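Local coordinates for protein endoglucanase (Mytilus edulis, PDB 1WC2) that hydrolyses internal beta-1,4-glucosidic linkages of cellulose and related beta-glucans as a family 45 glycoside hydrolase, and also has expansin activity, at residues Phe41-Gly46 / Asn170-Gln175; Gln54-Ser59 / Gly66-Gln71; Lys62-Gln67 / Gln175-His180; Thr96-Asn101 / Arg166-Ser171. All coordinates share one frame; numbering follows the deposited sequence.

Contact 1: Phe41-Gly46 / Asn170-Gln175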
loop_
_atom_site.group_PDB
_atom_site.type_symbol
_atom_site.label_atom_id
_atom_site.label_comp_id
_atom_site.label_asym_id
_atom_site.label_seq_id
_atom_site.Cartn_x
_atom_site.Cartn_y
_atom_site.Cartn_z
ATOM N N PHE A 41 4.030 11.952 12.364
ATOM C CA PHE A 41 3.676 13.357 12.169
ATOM C C PHE A 41 2.158 13.496 12.275
ATOM O O PHE A 41 1.435 12.503 12.388
ATOM C CB PHE A 41 4.162 13.868 10.802
ATOM C CG PHE A 41 5.658 13.969 10.692
ATOM C CD1 PHE A 41 6.348 13.298 9.689
ATOM C CD2 PHE A 41 6.381 14.734 11.605
ATOM C CE1 PHE A 41 7.711 13.404 9.604
ATOM C CE2 PHE A 41 7.746 14.828 11.513
ATOM C CZ PHE A 41 8.413 14.160 10.520
ATOM N N GLY A 42 1.669 14.735 12.252
ATOM C CA GLY A 42 0.244 14.993 12.337
ATOM C C GLY A 42 -0.542 14.547 11.112
ATOM O O GLY A 42 -1.729 14.262 11.235
ATOM N N TRP A 43 0.114 14.494 9.948
ATOM C CA TRP A 43 -0.554 14.201 8.672
ATOM C C TRP A 43 -0.780 12.724 8.357
ATOM O O TRP A 43 -1.635 12.384 7.529
ATOM C CB TRP A 43 0.178 14.877 7.486
ATOM C CG TRP A 43 1.673 14.606 7.339
ATOM C CD1 TRP A 43 2.694 15.409 7.774
ATOM C CD2 TRP A 43 2.297 13.521 6.645
ATOM N NE1 TRP A 43 3.906 14.871 7.426
ATOM C CE2 TRP A 43 3.698 13.702 6.747
ATOM C CE3 TRP A 43 1.820 12.380 5.986
ATOM C CZ2 TRP A 43 4.607 12.823 6.193
ATOM C CZ3 TRP A 43 2.725 11.507 5.432
ATOM C CH2 TRP A 43 4.110 11.718 5.558
ATOM N N ASN A 44 -0.052 11.830 9.017
ATOM C CA ASN A 44 -0.073 10.435 8.571
ATOM C C ASN A 44 -1.462 9.789 8.755
ATOM O O ASN A 44 -1.929 9.032 7.908
ATOM C CB ASN A 44 0.931 9.535 9.333
ATOM C CG ASN A 44 2.358 10.071 9.389
ATOM O OD1 ASN A 44 2.595 11.238 9.689
ATOM N ND2 ASN A 44 3.327 9.174 9.211
ATOM N N ALA A 45 -2.100 10.059 9.891
ATOM C CA ALA A 45 -3.297 9.314 10.286
ATOM C C ALA A 45 -4.469 9.454 9.317
ATOM O O ALA A 45 -5.253 8.513 9.160
ATOM C CB ALA A 45 -3.744 9.719 11.701
ATOM N N GLY A 46 -4.590 10.632 8.687
ATOM C CA GLY A 46 -5.703 10.938 7.817
ATOM C C GLY A 46 -5.332 10.881 6.344
ATOM O O GLY A 46 -6.174 11.166 5.501
ATOM N N ASN A 170 5.419 15.148 -2.305
ATOM C CA ASN A 170 6.846 14.912 -2.139
ATOM C C ASN A 170 7.458 15.774 -1.025
ATOM O O ASN A 170 8.329 15.312 -0.297
ATOM C CB ASN A 170 7.590 15.111 -3.461
ATOM C CG ASN A 170 7.233 14.049 -4.503
ATOM O OD1 ASN A 170 7.146 12.852 -4.190
ATOM N ND2 ASN A 170 7.013 14.477 -5.742
ATOM N N SER A 171 6.998 17.017 -0.894
ATOM C CA SER A 171 7.436 17.891 0.196
ATOM C C SER A 171 7.171 17.263 1.568
ATOM O O SER A 171 8.006 17.337 2.466
ATOM C CB SER A 171 6.725 19.246 0.110
ATOM O OG SER A 171 6.991 20.043 1.257
ATOM N N MET A 172 5.994 16.678 1.736
ATOM C CA MET A 172 5.658 15.989 2.975
ATOM C C MET A 172 6.592 14.815 3.240
ATOM O O MET A 172 7.075 14.651 4.370
ATOM C CB MET A 172 4.193 15.550 2.968
ATOM C CG MET A 172 3.255 16.756 3.081
ATOM S SD MET A 172 1.577 16.486 2.543
ATOM C CE MET A 172 1.117 15.608 3.696
ATOM N N TYR A 173 6.879 14.013 2.217
ATOM C CA TYR A 173 7.823 12.908 2.401
ATOM C C TYR A 173 9.219 13.428 2.817
ATOM O O TYR A 173 9.949 12.758 3.555
ATOM C CB TYR A 173 7.916 11.994 1.160
ATOM C CG TYR A 173 8.891 10.868 1.426
ATOM C CD1 TYR A 173 8.629 9.912 2.411
ATOM C CD2 TYR A 173 10.107 10.797 0.760
ATOM C CE1 TYR A 173 9.552 8.914 2.703
ATOM C CE2 TYR A 173 11.030 9.793 1.049
ATOM C CZ TYR A 173 10.743 8.866 2.036
ATOM O OH TYR A 173 11.633 7.876 2.380
ATOM N N GLY A 174 9.582 14.633 2.375
ATOM C CA GLY A 174 10.833 15.257 2.776
ATOM C C GLY A 174 11.023 15.455 4.273
ATOM O O GLY A 174 12.148 15.621 4.735
ATOM N N GLN A 175 9.922 15.467 5.017
ATOM C CA GLN A 175 9.946 15.487 6.479
ATOM C C GLN A 175 10.442 14.185 7.105
ATOM O O GLN A 175 10.884 14.185 8.262
ATOM C CB GLN A 175 8.553 15.761 7.029
ATOM C CG GLN A 175 7.967 17.099 6.602
ATOM C CD GLN A 175 6.547 17.292 7.071
ATOM O OE1 GLN A 175 6.114 16.645 8.026
ATOM N NE2 GLN A 175 5.813 18.185 6.409
#
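With CG set between its backbone N and carbonyl carbon (chi1 53°), Trp43 swings its indole toward Met172 and Gln175, while the extended chain of Gln175 carries its amide back to meet the indole edge. There Trp43 NE1 donates to Gln175 OE1 at 2.9 Å, with 158° at the hydrogen. The acceptor lies in the indole plane, but seen from the amide the N-H arrives from above the carbonyl plane, not on a lone pair; ring and amide planes are 80° apart. Gripped by this one N-H, OE1 merely packs over the centre of the Phe41 ring, 3.7 Å above its plane. Phe41 also leans on the backbone end of this glutamine: its CZ is 3.3 Å from Gln175 O and its CE1 is 3.6 Å from Gln175 CB. Met172 takes one face of the indole. A bend at its chi3 lays Met172 CE on the five-membered ring, 3.8 Å from Trp43 CD2, in a CH-pi contact, and SD stands farther out above the same face, a Met-aromatic arrangement. Asn44 OD1 lies over the opposite face. At the six-membered end Trp43 CZ2 is 3.6 Å from Met172 O. This surface contact fastens the loop between strands 14-22 and 49-53 to helix 170-173 and the turn after it; Tyr173 points the other way, onto Cys69 and Cys178.

Contact 2: Gln54-Ser59 / Gly66-Gln71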
loop_
_atom_site.group_PDB
_atom_site.type_symbol
_atom_site.label_atom_id
_atom_site.label_comp_id
_atom_site.label_asym_id
_atom_site.label_seq_id
_atom_site.Cartn_x
_atom_site.Cartn_y
_atom_site.Cartn_z
ATOM N N GLN A 54 7.071 -6.887 2.071
ATOM C CA GLN A 54 8.518 -6.780 2.294
ATOM C C GLN A 54 9.364 -6.658 1.033
ATOM O O GLN A 54 10.193 -5.751 0.938
ATOM C CB GLN A 54 9.016 -7.976 3.126
ATOM C CG GLN A 54 10.564 -8.060 3.253
ATOM C CD GLN A 54 11.178 -6.951 4.121
ATOM O OE1 GLN A 54 11.081 -7.006 5.355
ATOM N NE2 GLN A 54 11.816 -5.959 3.491
ATOM N N MET A 55 9.230 -7.581 0.093
ATOM C CA MET A 55 10.161 -7.557 -1.040
ATOM C C MET A 55 9.960 -6.339 -1.951
ATOM O O MET A 55 10.913 -5.888 -2.598
ATOM C CB MET A 55 10.060 -8.847 -1.854
ATOM C CG MET A 55 10.845 -9.996 -1.273
ATOM S SD MET A 55 12.620 -9.688 -1.389
ATOM C CE MET A 55 12.921 -9.570 -2.892
ATOM N N TYR A 56 8.748 -5.779 -1.982
ATOM C CA TYR A 56 8.535 -4.498 -2.659
ATOM C C TYR A 56 9.058 -3.304 -1.853
ATOM O O TYR A 56 9.676 -2.380 -2.407
ATOM C CB TYR A 56 7.055 -4.274 -3.052
ATOM C CG TYR A 56 6.960 -3.144 -4.069
ATOM C CD1 TYR A 56 7.244 -3.378 -5.416
ATOM C CD2 TYR A 56 6.692 -1.825 -3.689
ATOM C CE1 TYR A 56 7.249 -2.356 -6.351
ATOM C CE2 TYR A 56 6.688 -0.784 -4.631
ATOM C CZ TYR A 56 6.968 -1.068 -5.962
ATOM O OH TYR A 56 6.998 -0.065 -6.920
ATOM N N PHE A 57 8.840 -3.314 -0.547
ATOM C CA PHE A 57 9.410 -2.288 0.326
ATOM C C PHE A 57 10.924 -2.151 0.091
ATOM O O PHE A 57 11.464 -1.041 -0.065
ATOM C CB PHE A 57 9.094 -2.644 1.791
ATOM C CG PHE A 57 9.644 -1.662 2.804
ATOM C CD1 PHE A 57 8.957 -0.498 3.110
ATOM C CD2 PHE A 57 10.855 -1.902 3.431
ATOM C CE1 PHE A 57 9.481 0.403 4.045
ATOM C CE2 PHE A 57 11.374 -1.007 4.362
ATOM C CZ PHE A 57 10.698 0.141 4.664
ATOM N N ASP A 58 11.595 -3.296 0.072
ATOM C CA ASP A 58 13.033 -3.367 -0.159
ATOM C C ASP A 58 13.435 -4.795 -0.537
ATOM O O ASP A 58 13.280 -5.725 0.264
ATOM C CB ASP A 58 13.828 -2.959 1.083
ATOM C CG ASP A 58 15.265 -2.694 0.743
ATOM O OD1 ASP A 58 16.097 -3.628 0.915
ATOM O OD2 ASP A 58 15.596 -1.590 0.252
ATOM N N SER A 59 13.980 -4.967 -1.738
ATOM C CA SER A 59 14.329 -6.297 -2.243
ATOM C C SER A 59 15.513 -6.915 -1.495
ATOM O O SER A 59 15.686 -8.138 -1.524
ATOM C CB SER A 59 14.633 -6.240 -3.741
ATOM O OG SER A 59 15.827 -5.541 -3.961
ATOM N N GLY A 66 13.660 1.522 3.218
ATOM C CA GLY A 66 13.626 0.682 2.040
ATOM C C GLY A 66 13.633 1.478 0.743
ATOM O O GLY A 66 13.250 2.646 0.700
ATOM N N GLN A 67 14.027 0.797 -0.326
ATOM C CA GLN A 67 14.025 1.330 -1.701
ATOM C C GLN A 67 12.790 2.149 -2.040
ATOM O O GLN A 67 12.892 3.200 -2.690
ATOM C CB GLN A 67 14.088 0.179 -2.724
ATOM C CG GLN A 67 15.408 -0.581 -2.795
ATOM C CD GLN A 67 15.309 -1.838 -3.640
ATOM O OE1 GLN A 67 14.343 -2.607 -3.532
ATOM N NE2 GLN A 67 16.297 -2.043 -4.505
ATOM N N HIS A 68 11.618 1.632 -1.678
ATOM C CA HIS A 68 10.363 2.213 -2.128
ATOM C C HIS A 68 9.654 3.074 -1.085
ATOM O O HIS A 68 8.517 3.469 -1.297
ATOM C CB HIS A 68 9.481 1.130 -2.769
ATOM C CG HIS A 68 10.026 0.666 -4.088
ATOM N ND1 HIS A 68 10.136 -0.661 -4.446
ATOM C CD2 HIS A 68 10.546 1.375 -5.120
ATOM C CE1 HIS A 68 10.668 -0.744 -5.654
ATOM N NE2 HIS A 68 10.930 0.478 -6.082
ATOM N N CYS A 69 10.346 3.417 0.003
ATOM C CA CYS A 69 9.839 4.460 0.901
ATOM C C CYS A 69 9.567 5.750 0.120
ATOM O O CYS A 69 10.409 6.199 -0.654
ATOM C CB CYS A 69 10.853 4.770 2.005
ATOM S SG CYS A 69 10.810 3.648 3.425
ATOM N N GLY A 70 8.410 6.349 0.362
ATOM C CA GLY A 70 8.036 7.614 -0.266
ATOM C C GLY A 70 7.468 7.515 -1.673
ATOM O O GLY A 70 7.070 8.538 -2.252
ATOM N N GLN A 71 7.437 6.309 -2.247
ATOM C CA GLN A 71 6.922 6.133 -3.599
ATOM C C GLN A 71 5.399 6.126 -3.540
ATOM O O GLN A 71 4.805 5.549 -2.622
ATOM C CB GLN A 71 7.421 4.819 -4.192
ATOM C CG GLN A 71 7.100 4.672 -5.658
ATOM C CD GLN A 71 7.593 3.360 -6.220
ATOM O OE1 GLN A 71 7.155 2.291 -5.782
ATOM N NE2 GLN A 71 8.496 3.427 -7.203
HETATM O O HOH W 1 16.472 -4.384 -6.336
#
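His68 ND1 donates to Tyr56 O at 2.7 Å, close to the imidazole plane, one of five firm hydrogen bonds that join the end of helix 54-57 and the two residues after it to 66-71. His68 N gives a nearly straight bond (172°) to Phe57 O. Beyond the helix, Gln67 N reaches the anti lone pair of Asp58 OD2 at 2.9 Å. Ser59 N donates from above the amide plane to Gln67 OE1, which also accepts from Gln118; a water linking Ser59 OG to Gln67 NE2 closes this outer edge. Deeper in, Tyr56 OH donates to Gln71 OE1 at 2.6 Å. Stacking comes next: Tyr56, its CG anti to the backbone N (chi1 -164°), lays its ring against the His68 imidazole as an offset pair, centroids 4.2 Å apart and planes at 18°, so the imidazole is gripped through both its face and ND1. Tyr56 also meets Trp152 at a steep angle. Phe57 receives a CH-pi and a sulfur contact: Gly66 CA lies over one face, while Cys69 SG approaches obliquely to 3.6 Å from Phe57 CE1. Gly66 CA also comes to 3.5 Å from Phe57 O, a close CA-H...O approach. Type I and type II beta turns, Gly66-Cys69 and His68-Gln71, lie across the helix end and lead into strand 72-78 of the double-psi beta-barrel; the Cys30-Cys69 disulfide ties them to the loop after strand 14-22.

Contact 3: Lys62-Gln67 / Gln175-His180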
loop_
_atom_site.group_PDB
_atom_site.type_symbol
_atom_site.label_atom_id
_atom_site.label_comp_id
_atom_site.label_asym_id
_atom_site.label_seq_id
_atom_site.Cartn_x
_atom_site.Cartn_y
_atom_site.Cartn_z
ATOM N N LYS A 62 15.571 -4.962 3.731
ATOM C CA LYS A 62 15.686 -3.938 4.770
ATOM C C LYS A 62 14.353 -3.728 5.517
ATOM O O LYS A 62 13.266 -3.816 4.927
ATOM C CB LYS A 62 16.132 -2.600 4.174
ATOM C CG LYS A 62 17.572 -2.549 3.665
ATOM C CD LYS A 62 17.891 -1.178 3.041
ATOM C CE LYS A 62 19.379 -1.001 2.720
ATOM N NZ LYS A 62 19.640 0.241 1.942
ATOM N N GLY A 63 14.473 -3.437 6.812
ATOM C CA GLY A 63 13.344 -3.059 7.652
ATOM C C GLY A 63 13.243 -1.571 7.958
ATOM O O GLY A 63 12.400 -1.169 8.767
ATOM N N TRP A 64 14.087 -0.757 7.317
ATOM C CA TRP A 64 14.220 0.676 7.598
ATOM C C TRP A 64 14.740 1.340 6.327
ATOM O O TRP A 64 15.702 0.851 5.726
ATOM C CB TRP A 64 15.203 0.885 8.756
ATOM C CG TRP A 64 15.647 2.290 9.061
ATOM C CD1 TRP A 64 16.923 2.815 8.909
ATOM C CD2 TRP A 64 14.863 3.331 9.648
ATOM N NE1 TRP A 64 16.954 4.115 9.353
ATOM C CE2 TRP A 64 15.707 4.463 9.807
ATOM C CE3 TRP A 64 13.527 3.434 10.052
ATOM C CZ2 TRP A 64 15.252 5.675 10.345
ATOM C CZ3 TRP A 64 13.077 4.648 10.587
ATOM C CH2 TRP A 64 13.942 5.743 10.730
ATOM N N CYS A 65 14.106 2.431 5.905
ATOM C CA CYS A 65 14.551 3.184 4.724
ATOM C C CYS A 65 14.710 2.279 3.500
ATOM O O CYS A 65 15.723 2.288 2.797
ATOM C CB CYS A 65 15.835 3.982 5.014
ATOM S SG CYS A 65 15.685 5.186 6.386
ATOM N N GLY A 66 13.660 1.522 3.218
ATOM C CA GLY A 66 13.626 0.682 2.040
ATOM C C GLY A 66 13.633 1.478 0.743
ATOM O O GLY A 66 13.250 2.646 0.700
ATOM N N GLN A 67 14.027 0.797 -0.326
ATOM C CA GLN A 67 14.025 1.330 -1.701
ATOM C C GLN A 67 12.790 2.149 -2.040
ATOM O O GLN A 67 12.892 3.200 -2.690
ATOM C CB GLN A 67 14.088 0.179 -2.724
ATOM C CG GLN A 67 15.408 -0.581 -2.795
ATOM C CD GLN A 67 15.309 -1.838 -3.640
ATOM O OE1 GLN A 67 14.343 -2.607 -3.532
ATOM N NE2 GLN A 67 16.297 -2.043 -4.505
ATOM N N GLN A 175 9.922 15.467 5.017
ATOM C CA GLN A 175 9.946 15.487 6.479
ATOM C C GLN A 175 10.442 14.185 7.105
ATOM O O GLN A 175 10.884 14.185 8.262
ATOM C CB GLN A 175 8.553 15.761 7.029
ATOM C CG GLN A 175 7.967 17.099 6.602
ATOM C CD GLN A 175 6.547 17.292 7.071
ATOM O OE1 GLN A 175 6.114 16.645 8.026
ATOM N NE2 GLN A 175 5.813 18.185 6.409
ATOM N N CYS A 176 10.315 13.072 6.379
ATOM C CA CYS A 176 10.621 11.744 6.904
ATOM C C CYS A 176 12.128 11.532 6.949
ATOM O O CYS A 176 12.850 11.977 6.056
ATOM C CB CYS A 176 9.971 10.671 6.015
ATOM S SG CYS A 176 8.159 10.890 5.841
ATOM N N GLN A 177 12.605 10.804 7.956
ATOM C CA GLN A 177 14.042 10.609 8.120
ATOM C C GLN A 177 14.666 9.894 6.924
ATOM O O GLN A 177 15.811 10.173 6.567
ATOM C CB GLN A 177 14.351 9.861 9.415
ATOM C CG GLN A 177 15.829 9.818 9.768
ATOM C CD GLN A 177 16.076 9.168 11.116
ATOM O OE1 GLN A 177 15.145 8.974 11.902
ATOM N NE2 GLN A 177 17.333 8.810 11.382
ATOM N N CYS A 178 13.922 8.986 6.297
ATOM C CA CYS A 178 14.470 8.221 5.181
ATOM C C CYS A 178 14.622 9.014 3.877
ATOM O O CYS A 178 15.278 8.550 2.943
ATOM C CB CYS A 178 13.652 6.947 4.961
ATOM S SG CYS A 178 13.746 5.803 6.372
ATOM N N ALA A 179 14.040 10.206 3.813
ATOM C CA ALA A 179 14.263 11.102 2.668
ATOM C C ALA A 179 15.691 11.679 2.637
ATOM O O ALA A 179 16.110 12.235 1.620
ATOM C CB ALA A 179 13.242 12.230 2.682
ATOM N N HIS A 180 16.419 11.532 3.743
ATOM C CA HIS A 180 17.742 12.129 3.942
ATOM C C HIS A 180 18.761 11.112 4.456
ATOM O O HIS A 180 19.463 11.360 5.442
ATOM C CB HIS A 180 17.616 13.281 4.935
ATOM C CG HIS A 180 16.624 14.315 4.513
ATOM N ND1 HIS A 180 16.981 15.430 3.789
ATOM C CD2 HIS A 180 15.281 14.380 4.673
ATOM C CE1 HIS A 180 15.902 16.149 3.532
ATOM N NE2 HIS A 180 14.857 15.532 4.056
#
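Cys65 and Cys178 are joined by a disulfide, SG to SG 2.0 Å, the tight centre of a contact that has no hydrogen bond across it. The C-S-S-C torsion of -76° is close to the relaxed value, both sulfurs lie anti to their own carbonyl carbons, and the CA atoms of Cys65 and Cys178 are 5.1 Å apart. Cys65 meets the bridge from a backbone with positive phi, a left-handed conformation. The indole of Trp64 folds back over the bridge: Cys178 SG lies over the centre of the six-membered ring, 4.1 Å from the centroid and nearly on its normal, a sulfur-aromatic contact, while Cys65 SG sits nearer the rim of the same face. This bridge is one of the six disulfides of this family 45 enzyme, whose fold is a double-psi beta-barrel. Cys176, two residues earlier, is bonded to Cys32, and backbone hydrogen bonds of Cys65 with Ala29 and of Gln177 with Gly31 attach both segments to the same loop. Packing is looser toward the solvent. Gln177, with CG anti to the backbone N (chi1 -171°), sends an extended chain out to the indole edge, where its amide stands 83° to the ring. The approach is by contact alone, Gln177 OE1 lying 3.6 Å from Trp64 CH2. Both residues are exposed, whereas on the inner side Cys178 rests against Tyr173 of helix 170-173.

Contact 4: Thr96-Asn101 / Arg166-Ser171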
loop_
_atom_site.group_PDB
_atom_site.type_symbol
_atom_site.label_atom_id
_atom_site.label_comp_id
_atom_site.label_asym_id
_atom_site.label_seq_id
_atom_site.Cartn_x
_atom_site.Cartn_y
_atom_site.Cartn_z
ATOM N N THR A 96 -4.478 7.266 -4.927
ATOM C CA THR A 96 -3.034 7.087 -4.850
ATOM C C THR A 96 -2.560 7.094 -3.388
ATOM O O THR A 96 -2.962 7.962 -2.591
ATOM C CB THR A 96 -2.341 8.191 -5.663
ATOM O OG1 THR A 96 -2.621 8.014 -7.058
ATOM C CG2 THR A 96 -0.818 8.134 -5.540
ATOM N N PHE A 97 -1.691 6.139 -3.062
ATOM C CA PHE A 97 -1.191 5.914 -1.712
ATOM C C PHE A 97 0.322 6.068 -1.692
ATOM O O PHE A 97 1.023 5.506 -2.530
ATOM C CB PHE A 97 -1.583 4.507 -1.230
ATOM C CG PHE A 97 -3.071 4.290 -1.165
ATOM C CD1 PHE A 97 -3.790 3.998 -2.316
ATOM C CD2 PHE A 97 -3.758 4.395 0.036
ATOM C CE1 PHE A 97 -5.167 3.837 -2.280
ATOM C CE2 PHE A 97 -5.144 4.221 0.078
ATOM C CZ PHE A 97 -5.844 3.945 -1.082
ATOM N N MET A 98 0.846 6.797 -0.715
ATOM C CA MET A 98 2.293 6.858 -0.486
ATOM C C MET A 98 2.736 5.714 0.429
ATOM O O MET A 98 2.141 5.515 1.498
ATOM C CB MET A 98 2.691 8.188 0.154
ATOM C CG MET A 98 4.198 8.291 0.418
ATOM S SD MET A 98 4.707 9.883 1.125
ATOM C CE MET A 98 4.638 10.932 -0.376
ATOM N N ILE A 99 3.794 4.999 0.036
ATOM C CA ILE A 99 4.385 3.979 0.901
ATOM C C ILE A 99 5.141 4.682 2.040
ATOM O O ILE A 99 6.118 5.398 1.799
ATOM C CB ILE A 99 5.325 3.040 0.105
ATOM C CG1 ILE A 99 4.519 2.226 -0.921
ATOM C CG2 ILE A 99 6.103 2.129 1.048
ATOM C CD1 ILE A 99 5.375 1.477 -1.946
ATOM N N THR A 100 4.670 4.485 3.271
ATOM C CA THR A 100 5.323 5.038 4.455
ATOM C C THR A 100 5.773 3.962 5.435
ATOM O O THR A 100 6.373 4.289 6.459
ATOM C CB THR A 100 4.394 6.024 5.208
ATOM O OG1 THR A 100 3.210 5.319 5.624
ATOM C CG2 THR A 100 3.991 7.210 4.322
ATOM N N ASN A 101 5.488 2.691 5.162
ATOM C CA ASN A 101 5.769 1.644 6.133
ATOM C C ASN A 101 5.961 0.308 5.415
ATOM O O ASN A 101 5.753 0.191 4.198
ATOM C CB ASN A 101 4.621 1.615 7.178
ATOM C CG ASN A 101 5.008 0.985 8.531
ATOM O OD1 ASN A 101 6.134 0.570 8.764
ATOM N ND2 ASN A 101 4.053 0.963 9.447
ATOM N N ARG A 166 -5.334 14.218 0.528
ATOM C CA ARG A 166 -5.011 13.084 1.394
ATOM C C ARG A 166 -3.819 12.282 0.879
ATOM O O ARG A 166 -3.159 11.641 1.658
ATOM C CB ARG A 166 -6.231 12.174 1.597
ATOM C CG ARG A 166 -7.319 12.804 2.459
ATOM C CD ARG A 166 -8.599 11.995 2.545
ATOM N NE ARG A 166 -9.255 11.875 1.242
ATOM C CZ ARG A 166 -10.407 11.241 1.034
ATOM N NH1 ARG A 166 -11.074 10.690 2.040
ATOM N NH2 ARG A 166 -10.918 11.183 -0.190
ATOM N N THR A 167 -3.557 12.296 -0.432
ATOM C CA THR A 167 -2.310 11.697 -0.945
ATOM C C THR A 167 -1.169 12.648 -0.599
ATOM O O THR A 167 -1.184 13.782 -1.082
ATOM C CB THR A 167 -2.373 11.529 -2.470
ATOM O OG1 THR A 167 -3.417 10.608 -2.833
ATOM C CG2 THR A 167 -1.070 10.947 -3.031
ATOM N N PRO A 168 -0.197 12.254 0.222
ATOM C CA PRO A 168 0.894 13.176 0.573
ATOM C C PRO A 168 1.724 13.632 -0.626
ATOM O O PRO A 168 1.929 12.881 -1.577
ATOM C CB PRO A 168 1.745 12.358 1.549
ATOM C CG PRO A 168 0.799 11.355 2.103
ATOM C CD PRO A 168 -0.040 10.963 0.917
ATOM N N SER A 169 2.212 14.864 -0.552
ATOM C CA SER A 169 3.136 15.419 -1.533
ATOM C C SER A 169 4.578 14.959 -1.302
ATOM O O SER A 169 4.940 14.467 -0.226
ATOM C CB SER A 169 3.091 16.948 -1.459
ATOM O OG SER A 169 3.604 17.366 -0.212
ATOM N N ASN A 170 5.419 15.148 -2.305
ATOM C CA ASN A 170 6.846 14.912 -2.139
ATOM C C ASN A 170 7.458 15.774 -1.025
ATOM O O ASN A 170 8.329 15.312 -0.297
ATOM C CB ASN A 170 7.590 15.111 -3.461
ATOM C CG ASN A 170 7.233 14.049 -4.503
ATOM O OD1 ASN A 170 7.146 12.852 -4.190
ATOM N ND2 ASN A 170 7.013 14.477 -5.742
ATOM N N SER A 171 6.998 17.017 -0.894
ATOM C CA SER A 171 7.436 17.891 0.196
ATOM C C SER A 171 7.171 17.263 1.568
ATOM O O SER A 171 8.006 17.337 2.466
ATOM C CB SER A 171 6.725 19.246 0.110
ATOM O OG SER A 171 6.991 20.043 1.257
HETATM O O HOH W 2 -5.570 9.945 -4.439
#
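Thr96 and Met98, alternate residues of strand 94-100 in the double-psi beta-barrel, receive Thr167 and Pro168 from the segment that leads into helix 170-173. Thr167 divides its branches between two tasks. Its hydroxyl, anti to the carbonyl carbon (chi1 -64°), donates to Thr96 O at 2.7 Å, from a position tilted 28° off the carbonyl plane; its methyl CG2 turns to the methyl of the other threonine, 3.8 Å from Thr96 CG2. A water donates to Thr167 OG1 and accepts from Thr96 N, and hydroxyl and water between them satisfy Thr96 O and Thr96 N. Met98 is extended through chi1 and chi2, then bends at chi3 (-77°) and runs along the proline. Its CB faces Pro168 CD at 4.0 Å, while SD and CE reach round to Pro168 CB. The contact is buried, with Met98 also touching Cys72 and Cys157 and Pro168 lying against Val49. Ser169 turns away from the strand to cap the helix through Met172 N, and Thr167 O accepts from His161 ND1. At the end of the thioether, the methyl CE of Met98 rests near two successive backbone carbonyls, 3.5 Å from Pro168 O and 3.6 Å from Ser169 O.

In the fold
Helix 170-173 connects contacts 1 and 4, whose centres are 7 Å apart: Trp43 CZ3 meets Pro168 CG at 3.8 Å, and Tyr173 CB meets Met98 CE at the same distance. Contact 3 continues from contact 1 through Gln175 and shares Gly66 and Gln67 with contact 2. Tyr173 OH of contact 1 meets both, 3.2 Å from Cys69 CB and 3.4 Å from Cys178 CB. Contact 2 joins strand 94-100 of contact 4, Gly70 N lying 2.9 Å from Ile99 O. The active site is nearest contacts 2 and 3: the Phe57 side chain is about 11 Å from that of Asp132, the probable proton donor, and the Trp64 side chain about 12 Å from that of Asp24, the probable nucleophile.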